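Local structure of MutT/nudix family protein (Streptococcus pneumoniae, 4HFQ) at residues 4-7 / 8-12; 22-26 / 27-31; 168-171 / 172-175; 189-192 / 193-197. The protein hydrolyses UDP-X substrates, among them precursors of peptidoglycan biosynthesis, as a diphosphatase of the Nudix family. All blocks are in the same frame, centred on the assembly; numbering follows the deposited sequence.

How the contacts relate
The four contacts are local and follow one another along the chain. Contacts 1 and 2 share helix 3-23, the first near its start and the second at the turn into helix 27-47; their centres lie about 24 Å apart, and both touch the second subunit. In the Nudix part, contact 3 is the turn that leaves strand 163-170, and contact 4 the far end of the following helix 184-194. Their centres are about 15 Å apart, and they meet directly where Ile171 CD1 packs on Trp191 CB at 3.6 Å. Contacts 2 and 3 are the most distant pair, about 52 Å between centres, on opposite sides of the chain's centre. The small molecules bound at contact 1 probably come from the crystallisation liquor.

Contact 1 of 4, residues 4-7 / 8-12; sequences SDFV and KYLQR. With EDO (1,2-ethanediol), chain D; SO4 (sulfate ion), chain M; EDO (1,2-ethanediol), chain J.
Asp5 and Tyr9, one turn apart on helix 3-23, meet where Asp5 CB approaches Tyr9 CE2 at 4.2 Å. The tyrosine ring hangs beside its own backbone N (chi1 -80°), which brings CD2 to 3.1 Å from Asp5 O, an oxygen that also receives the Tyr9 N-H. A 1,2-ethanediol lies over one ring face, its C1 3.5 Å above the centre, and its O1 donates a weak bond to Asp5 OD1. Lys8 runs fully extended beyond CG, passing Ser4 O with CG at 3.4 Å and ending at an ammonium that donates to water 1 and to O2 of a second 1,2-ethanediol. The water donates to Ser4 OG and Asp5 OD1, so it joins the ammonium and carboxylate, whose NZ and OD1 stand 4.7 Å apart. Ser4 OG, turned between its backbone N and carbonyl carbon (chi1 60°), donates to sulfate O2 at 2.7 Å, while Ser4 N holds sulfate O1. On another flank Phe6 CE2 touches Leu10 CD2 at 4.3 Å. These two side chains pack on helix 27-47, at Met43 and Ala47 for Phe6 and at Leu40 and Leu44 for Leu10, whereas Tyr9 OH bonds Glu42 and Gln46 of the second subunit.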
# COMPACT_ATOMS: atom_id res chain seq x y z
N SER A 4 5.88 14.64 11.03
CA SER A 4 5.14 13.77 10.11
C SER A 4 5.71 13.84 8.70
O SER A 4 5.81 12.82 8.00
CB SER A 4 3.64 14.11 10.11
OG SER A 4 3.42 15.44 9.71
N ASP A 5 6.09 15.04 8.27
CA ASP A 5 6.67 15.20 6.94
C ASP A 5 8.04 14.56 6.88
O ASP A 5 8.34 13.90 5.90
CB ASP A 5 6.71 16.67 6.53
CG ASP A 5 5.35 17.22 6.20
OD1 ASP A 5 4.52 16.49 5.60
OD2 ASP A 5 5.09 18.39 6.51
N PHE A 6 8.87 14.71 7.90
CA PHE A 6 10.15 14.02 7.91
C PHE A 6 9.96 12.52 7.71
O PHE A 6 10.63 11.90 6.87
CB PHE A 6 10.96 14.28 9.21
CG PHE A 6 12.22 13.46 9.27
CD1 PHE A 6 13.32 13.83 8.50
CD2 PHE A 6 12.29 12.30 10.02
CE1 PHE A 6 14.48 13.08 8.53
CE2 PHE A 6 13.44 11.53 10.04
CZ PHE A 6 14.54 11.93 9.29
N VAL A 7 9.03 11.92 8.45
CA VAL A 7 8.80 10.48 8.33
C VAL A 7 8.31 10.11 6.93
O VAL A 7 8.82 9.13 6.36
CB VAL A 7 7.85 9.97 9.44
CG1 VAL A 7 7.41 8.54 9.17
CG2 VAL A 7 8.55 10.06 10.79
N LYS A 8 7.39 10.87 6.36
CA LYS A 8 6.93 10.58 5.01
C LYS A 8 8.06 10.72 3.98
O LYS A 8 8.16 9.91 3.06
CB LYS A 8 5.74 11.45 4.65
CG LYS A 8 4.45 11.07 5.40
CD LYS A 8 3.40 12.14 5.13
CE LYS A 8 2.18 12.05 6.03
NZ LYS A 8 1.26 13.16 5.67
N TYR A 9 8.91 11.75 4.12
CA TYR A 9 10.05 11.91 3.21
C TYR A 9 11.00 10.74 3.34
O TYR A 9 11.42 10.19 2.31
CB TYR A 9 10.83 13.20 3.53
CG TYR A 9 10.23 14.48 2.98
CD1 TYR A 9 10.03 14.64 1.61
CD2 TYR A 9 9.87 15.53 3.82
CE1 TYR A 9 9.49 15.79 1.09
CE2 TYR A 9 9.33 16.70 3.31
CZ TYR A 9 9.13 16.82 1.95
OH TYR A 9 8.57 17.96 1.39
N LEU A 10 11.33 10.35 4.57
CA LEU A 10 12.23 9.22 4.76
C LEU A 10 11.67 7.93 4.15
O LEU A 10 12.36 7.19 3.43
CB LEU A 10 12.55 9.03 6.25
CG LEU A 10 13.42 7.85 6.67
CD1 LEU A 10 14.85 8.04 6.21
CD2 LEU A 10 13.38 7.62 8.18
N GLN A 11 10.41 7.67 4.45
CA GLN A 11 9.73 6.48 3.99
C GLN A 11 9.78 6.43 2.44
O GLN A 11 10.10 5.40 1.84
CB GLN A 11 8.32 6.54 4.55
CG GLN A 11 7.47 5.33 4.33
CD GLN A 11 6.02 5.70 4.56
OE1 GLN A 11 5.38 6.31 3.71
NE2 GLN A 11 5.50 5.35 5.76
N ARG A 12 9.52 7.55 1.80
CA ARG A 12 9.51 7.62 0.35
C ARG A 12 10.91 7.44 -0.26
O ARG A 12 11.09 6.70 -1.24
CB ARG A 12 8.87 8.94 -0.12
CG ARG A 12 8.81 9.09 -1.61
CD ARG A 12 7.90 8.07 -2.27
NE ARG A 12 7.97 8.21 -3.72
CZ ARG A 12 7.86 7.20 -4.58
NH1 ARG A 12 7.62 5.94 -4.18
NH2 ARG A 12 8.02 7.46 -5.87
C1 EDO D . 6.28 14.64 2.40
O1 EDO D . 5.23 15.03 3.30
C2 EDO D . 5.79 13.50 1.51
O2 EDO D . 6.75 13.22 0.49
S SO4 M . 2.97 17.02 12.83
O1 SO4 M . 4.20 16.20 12.78
O2 SO4 M . 2.22 16.98 11.55
O3 SO4 M . 2.11 16.51 13.93
O4 SO4 M . 3.37 18.42 13.14
C1 EDO J . -2.31 11.19 3.27
O1 EDO J . -2.14 12.26 2.33
C2 EDO J . -0.99 10.83 3.94
O2 EDO J . 0.10 11.64 3.46
O HOH W 1 2.43 15.47 7.09

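Contact 2 of 4, residues 22-26 / 27-31; sequences TFTKD and PFDRE
Asp26 OD1 turns back onto the first turn of helix 27-47 and takes two backbone N-H groups. The bond from Asp29 N is 3.1 Å long with an N-H...O angle of 155° and uses the anti lone pair, on the side away from OD2; the one from Phe28 N, 2.8 Å, is weak because its angle is only 129°. With CG anti to the backbone N (chi1 -178°), the carboxylate swings across Pro27 at about a right angle, Asp26 OD2 lying 3.7 Å from Pro27 CD. Asp26 OD1 lies at the edge of the Phe28 ring, in its plane, 3.8 Å from Phe28 CD1. This is an N-cap: Asp26 satisfies N-H groups for which the helix has no preceding carbonyl, and its negative charge probably suits the helix N-terminus. Its own carbonyl O starts the regular pattern by accepting from Arg30 N at 2.9 Å. The inner side of the turn is close-packed. Thr24 OG1 rests 3.3 Å from Asp29 CB, and Thr24 CG2 lies 3.8 Å from Arg30 N. Asp29 forms a salt bridge with Arg32 and is hydrogen-bonded to Tyr33 and Thr24 of the second subunit; Thr24 OG1 reciprocally bonds that subunit's Asp29. Outward, toward solvent, the packing thins: Lys25 points its CB away from the helix, the Phe28 ring is exposed, and the extended Arg30 chain leads off toward Glu34, a long and weak ion pair.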
# COMPACT_ATOMS: atom_id res chain seq x y z
N THR A 22 16.84 -2.62 -6.99
CA THR A 22 16.25 -3.78 -7.66
C THR A 22 16.29 -3.68 -9.17
O THR A 22 16.56 -4.68 -9.85
CB THR A 22 14.83 -4.00 -7.13
OG1 THR A 22 14.95 -4.43 -5.78
CG2 THR A 22 14.08 -5.09 -7.93
N PHE A 23 16.09 -2.49 -9.71
CA PHE A 23 15.86 -2.35 -11.15
C PHE A 23 17.01 -1.82 -11.98
O PHE A 23 17.01 -2.02 -13.19
CB PHE A 23 14.63 -1.49 -11.42
CG PHE A 23 13.34 -2.21 -11.13
CD1 PHE A 23 12.85 -3.14 -12.03
CD2 PHE A 23 12.67 -2.01 -9.93
CE1 PHE A 23 11.67 -3.82 -11.76
CE2 PHE A 23 11.49 -2.69 -9.66
CZ PHE A 23 11.00 -3.60 -10.58
N THR A 24 17.99 -1.15 -11.38
CA THR A 24 19.07 -0.62 -12.20
C THR A 24 19.97 -1.73 -12.75
O THR A 24 20.14 -2.77 -12.12
CB THR A 24 19.91 0.45 -11.48
OG1 THR A 24 20.73 1.09 -12.46
CG2 THR A 24 20.82 -0.16 -10.42
N LYS A 25 20.59 -1.46 -13.90
CA LYS A 25 21.47 -2.42 -14.55
C LYS A 25 22.90 -1.90 -14.66
O LYS A 25 23.77 -2.56 -15.24
CB LYS A 25 20.91 -2.78 -15.93
CG LYS A 25 19.57 -3.50 -15.90
CD LYS A 25 19.72 -4.95 -15.47
CE LYS A 25 18.47 -5.76 -15.78
NZ LYS A 25 18.77 -7.22 -15.88
N ASP A 26 23.16 -0.74 -14.07
CA ASP A 26 24.48 -0.12 -14.16
C ASP A 26 25.18 -0.12 -12.82
O ASP A 26 24.59 0.30 -11.82
CB ASP A 26 24.37 1.31 -14.68
CG ASP A 26 25.72 1.96 -14.85
OD1 ASP A 26 26.22 2.55 -13.88
OD2 ASP A 26 26.29 1.85 -15.96
N PRO A 27 26.45 -0.56 -12.76
CA PRO A 27 27.14 -0.64 -11.47
C PRO A 27 27.37 0.71 -10.79
O PRO A 27 27.39 0.75 -9.57
CB PRO A 27 28.49 -1.30 -11.80
CG PRO A 27 28.66 -1.17 -13.27
CD PRO A 27 27.28 -1.08 -13.87
N PHE A 28 27.51 1.79 -11.55
CA PHE A 28 27.69 3.09 -10.92
C PHE A 28 26.37 3.62 -10.37
O PHE A 28 26.37 4.22 -9.31
CB PHE A 28 28.34 4.11 -11.85
CG PHE A 28 29.74 3.73 -12.28
CD1 PHE A 28 29.94 2.97 -13.43
CD2 PHE A 28 30.84 4.13 -11.54
CE1 PHE A 28 31.22 2.61 -13.83
CE2 PHE A 28 32.14 3.78 -11.94
CZ PHE A 28 32.32 3.02 -13.08
N ASP A 29 25.26 3.34 -11.05
CA ASP A 29 23.94 3.67 -10.48
C ASP A 29 23.68 2.84 -9.23
O ASP A 29 23.22 3.36 -8.22
CB ASP A 29 22.83 3.46 -11.51
CG ASP A 29 22.77 4.58 -12.53
OD1 ASP A 29 22.75 5.76 -12.12
OD2 ASP A 29 22.70 4.28 -13.74
N ARG A 30 24.04 1.55 -9.26
CA ARG A 30 23.89 0.71 -8.06
C ARG A 30 24.62 1.35 -6.88
O ARG A 30 24.07 1.48 -5.79
CB ARG A 30 24.42 -0.71 -8.31
CG ARG A 30 24.42 -1.56 -7.06
CD ARG A 30 24.70 -3.02 -7.40
NE ARG A 30 24.72 -3.81 -6.17
CZ ARG A 30 23.63 -4.28 -5.55
NH1 ARG A 30 22.43 -4.11 -6.06
NH2 ARG A 30 23.77 -4.97 -4.42
N GLU A 31 25.87 1.77 -7.10
CA GLU A 31 26.65 2.38 -6.05
C GLU A 31 26.01 3.66 -5.53
O GLU A 31 26.02 3.91 -4.34
CB GLU A 31 28.05 2.70 -6.56
CG GLU A 31 28.96 3.24 -5.48
CD GLU A 31 30.36 3.46 -5.99
OE1 GLU A 31 30.51 3.84 -7.17
OE2 GLU A 31 31.31 3.25 -5.20

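Contact 3 of 4, residues 168-171 / 172-175; sequences FFAI and DQLP
Pro175 lies nearly flat over the Phe169 ring, leading with CB, CG and CD, its CG 3.8 Å from the ring centroid and 11° off the normal, a CH-pi contact over one face. Pro175 CD reaches Phe169 CD2 at 3.7 Å, and Pro175 CB reaches Phe169 CE2 at 3.8 Å. The ring is presented by chi1 -62°, which sets CG beside the backbone N and opposite the carbonyl carbon. Gln173 O comes near the same ring obliquely, 3.7 Å from Phe169 CD2. Leu174 folds back against the turn's carbonyls, with CG 3.5 Å from Ile171 O and CD2 close to Ala170 O. Asp172 OD1 approaches the methyl of Ala170 at 3.4 Å.

What brings proline back to phenylalanine is the reversal of the chain between them. Gln173 N donates to Ala170 O at 2.9 Å, with the donor well above the carbonyl plane, 65° out of it. Water 2 accepts from Ala170 N and gives a weak bond to Gln173 OE1, tying the extended glutamine side chain loosely to the backbone at Ala170. Further out, Trp93 meets Phe169 edge-to-face, Leu84 of strand 81-87 touches both Phe169 and Pro175, and Ile187 of helix 184-194 contacts Ile171 and Leu174. The arrangement is a type I beta turn from Ala170 to Gln173, leading strand 163-170 of the Nudix sheet into the loop before helix 184-194.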
# COMPACT_ATOMS: atom_id res chain seq x y z
N PHE A 168 -16.53 -7.23 23.70
CA PHE A 168 -17.37 -6.42 22.82
C PHE A 168 -17.65 -5.07 23.46
O PHE A 168 -17.96 -4.99 24.67
CB PHE A 168 -18.66 -7.16 22.47
CG PHE A 168 -18.47 -8.27 21.47
CD1 PHE A 168 -17.96 -9.50 21.86
CD2 PHE A 168 -18.76 -8.07 20.13
CE1 PHE A 168 -17.75 -10.51 20.92
CE2 PHE A 168 -18.57 -9.06 19.20
CZ PHE A 168 -18.06 -10.29 19.59
N PHE A 169 -17.57 -4.02 22.65
CA PHE A 169 -17.71 -2.64 23.14
C PHE A 169 -18.74 -1.86 22.34
O PHE A 169 -18.79 -1.95 21.11
CB PHE A 169 -16.37 -1.90 23.07
CG PHE A 169 -15.30 -2.50 23.93
CD1 PHE A 169 -14.49 -3.52 23.45
CD2 PHE A 169 -15.09 -2.02 25.22
CE1 PHE A 169 -13.49 -4.06 24.24
CE2 PHE A 169 -14.09 -2.57 26.02
CZ PHE A 169 -13.28 -3.59 25.53
N ALA A 170 -19.55 -1.06 23.04
CA ALA A 170 -20.43 -0.13 22.35
C ALA A 170 -19.63 0.92 21.59
O ALA A 170 -18.55 1.30 22.02
CB ALA A 170 -21.38 0.55 23.34
N ILE A 171 -20.20 1.37 20.46
CA ILE A 171 -19.59 2.39 19.60
C ILE A 171 -19.22 3.65 20.37
O ILE A 171 -18.22 4.30 20.06
CB ILE A 171 -20.52 2.72 18.39
CG1 ILE A 171 -19.79 3.58 17.35
CG2 ILE A 171 -21.82 3.39 18.82
CD1 ILE A 171 -18.70 2.85 16.61
N ASP A 172 -20.03 3.98 21.38
CA ASP A 172 -19.82 5.18 22.20
C ASP A 172 -19.16 4.90 23.56
O ASP A 172 -19.14 5.76 24.44
CB ASP A 172 -21.15 5.92 22.39
CG ASP A 172 -22.16 5.12 23.19
OD1 ASP A 172 -22.09 3.88 23.21
OD2 ASP A 172 -23.05 5.75 23.81
N GLN A 173 -18.65 3.69 23.73
CA GLN A 173 -17.96 3.30 24.97
C GLN A 173 -16.68 2.54 24.62
O GLN A 173 -16.41 1.45 25.16
CB GLN A 173 -18.85 2.42 25.84
CG GLN A 173 -20.06 3.12 26.44
CD GLN A 173 -21.02 2.15 27.09
OE1 GLN A 173 -20.61 1.29 27.89
NE2 GLN A 173 -22.31 2.26 26.76
N LEU A 174 -15.89 3.13 23.72
CA LEU A 174 -14.67 2.47 23.27
C LEU A 174 -13.57 2.57 24.31
O LEU A 174 -13.47 3.58 25.02
CB LEU A 174 -14.18 3.06 21.94
CG LEU A 174 -15.11 2.90 20.74
CD1 LEU A 174 -14.65 3.77 19.57
CD2 LEU A 174 -15.24 1.44 20.30
N PRO A 175 -12.74 1.52 24.41
CA PRO A 175 -11.64 1.52 25.34
C PRO A 175 -10.43 2.25 24.74
O PRO A 175 -10.53 2.86 23.67
CB PRO A 175 -11.33 0.03 25.48
CG PRO A 175 -11.57 -0.50 24.09
CD PRO A 175 -12.75 0.29 23.58
O HOH W 2 -19.63 -1.25 25.77

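Contact 4 of 4, residues 189-192 / 193-197; sequences LLWQ and VYQGH
Gln195 lies over Trp191, one turn earlier in helix 184-194; it was modelled in two conformers, one of which is traced here. Its CB stands 3.4 Å from Trp191 O, the oxygen that accepts the Gln195 N-H. Gln195 CG, beside the backbone N, lies 3.1 Å from Trp191 O and sits over the five-membered ring, nearly along its normal, as a CH-pi contact. A bend at chi2 (-69°) then carries the amide across the indole: Gln195 CD nears Trp191 CZ2 at 4.0 Å, and NE2 ends above the plane, offset toward the rim by CZ2 and CH2, an approach so close as to be doubtful. Amide and indole planes are 62° apart, so the nitrogen leads over the face instead of the amide stacking flat; in this conformer NE2 also has a weak bond to Glu80. The helix closes here in a Schellman motif. Gly196 takes positive phi, its N bonds Val193 O, and His197 N reaches back to Gln192 O at 2.9 Å. Around this end the bent Gln192 chain carries NE2 to the edge of the His197 ring, in its plane; Gln192 NE2 donates to His197 ND1 at 2.7 Å, weakly, the N-H...N angle being 123°. On the inner side of the helix, Leu190 packs on Leu128 and Ala129 of strand 120-132, while Trp75 of strand 69-78 meets Leu190, Trp191 and the Tyr194 ring.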
# COMPACT_ATOMS: atom_id res chain seq x y z
N LEU A 189 -16.04 5.72 11.31
CA LEU A 189 -16.26 5.58 9.87
C LEU A 189 -16.81 4.20 9.53
O LEU A 189 -17.78 4.07 8.77
CB LEU A 189 -14.93 5.77 9.13
CG LEU A 189 -14.70 6.87 8.10
CD1 LEU A 189 -15.26 8.22 8.50
CD2 LEU A 189 -13.21 6.98 7.84
N LEU A 190 -16.17 3.18 10.07
CA LEU A 190 -16.58 1.79 9.84
C LEU A 190 -18.01 1.51 10.27
O LEU A 190 -18.73 0.82 9.58
CB LEU A 190 -15.62 0.83 10.53
CG LEU A 190 -14.24 0.77 9.88
CD1 LEU A 190 -13.29 0.13 10.87
CD2 LEU A 190 -14.33 -0.03 8.58
N TRP A 191 -18.41 2.10 11.40
CA TRP A 191 -19.78 1.95 11.86
C TRP A 191 -20.77 2.52 10.88
O TRP A 191 -21.79 1.89 10.59
CB TRP A 191 -19.90 2.60 13.23
CG TRP A 191 -21.28 2.54 13.84
CD1 TRP A 191 -22.25 3.53 13.83
CD2 TRP A 191 -21.85 1.44 14.60
NE1 TRP A 191 -23.37 3.11 14.50
CE2 TRP A 191 -23.19 1.87 15.00
CE3 TRP A 191 -21.40 0.18 14.99
CZ2 TRP A 191 -24.04 1.06 15.74
CZ3 TRP A 191 -22.26 -0.62 15.75
CH2 TRP A 191 -23.55 -0.19 16.11
N GLN A 192 -20.45 3.68 10.32
CA GLN A 192 -21.31 4.29 9.31
C GLN A 192 -21.41 3.45 8.04
O GLN A 192 -22.49 3.30 7.46
CB GLN A 192 -20.86 5.72 9.01
CG GLN A 192 -20.97 6.68 10.20
CD GLN A 192 -22.38 6.76 10.78
OE1 GLN A 192 -22.56 6.72 12.02
NE2 GLN A 192 -23.36 6.82 9.92
N VAL A 193 -20.28 2.88 7.58
CA VAL A 193 -20.32 1.98 6.41
C VAL A 193 -21.13 0.71 6.73
O VAL A 193 -21.99 0.29 5.96
CB VAL A 193 -18.89 1.57 5.96
CG1 VAL A 193 -18.97 0.65 4.75
CG2 VAL A 193 -18.04 2.78 5.61
N TYR A 194 -20.84 0.14 7.89
CA TYR A 194 -21.50 -1.10 8.32
C TYR A 194 -23.03 -0.94 8.37
O TYR A 194 -23.75 -1.85 7.96
CB TYR A 194 -20.95 -1.51 9.69
CG TYR A 194 -21.75 -2.61 10.35
CD1 TYR A 194 -21.64 -3.93 9.91
CD2 TYR A 194 -22.63 -2.34 11.39
CE1 TYR A 194 -22.39 -4.94 10.48
CE2 TYR A 194 -23.37 -3.35 11.99
CZ TYR A 194 -23.24 -4.64 11.52
OH TYR A 194 -23.98 -5.67 12.09
N GLN A 195 -23.49 0.21 8.86
CA GLN A 195 -24.92 0.49 8.99
C GLN A 195 -25.54 0.98 7.67
O GLN A 195 -26.73 1.33 7.65
CB GLN A 195 -25.17 1.54 10.09
CG GLN A 195 -24.66 1.16 11.48
CD GLN A 195 -25.44 0.02 12.11
OE1 GLN A 195 -26.44 -0.43 11.56
NE2 GLN A 195 -24.98 -0.46 13.25
N GLY A 196 -24.76 1.01 6.59
CA GLY A 196 -25.26 1.38 5.27
C GLY A 196 -25.56 2.86 5.11
O GLY A 196 -26.30 3.24 4.19
N HIS A 197 -24.99 3.69 5.97
CA HIS A 197 -25.19 5.14 5.89
C HIS A 197 -24.28 5.77 4.88
O HIS A 197 -24.46 6.92 4.50
CB HIS A 197 -24.97 5.77 7.26
CG HIS A 197 -25.89 5.25 8.34
ND1 HIS A 197 -25.71 5.56 9.63
CD2 HIS A 197 -27.01 4.42 8.29
CE1 HIS A 197 -26.66 4.96 10.38
NE2 HIS A 197 -27.46 4.27 9.55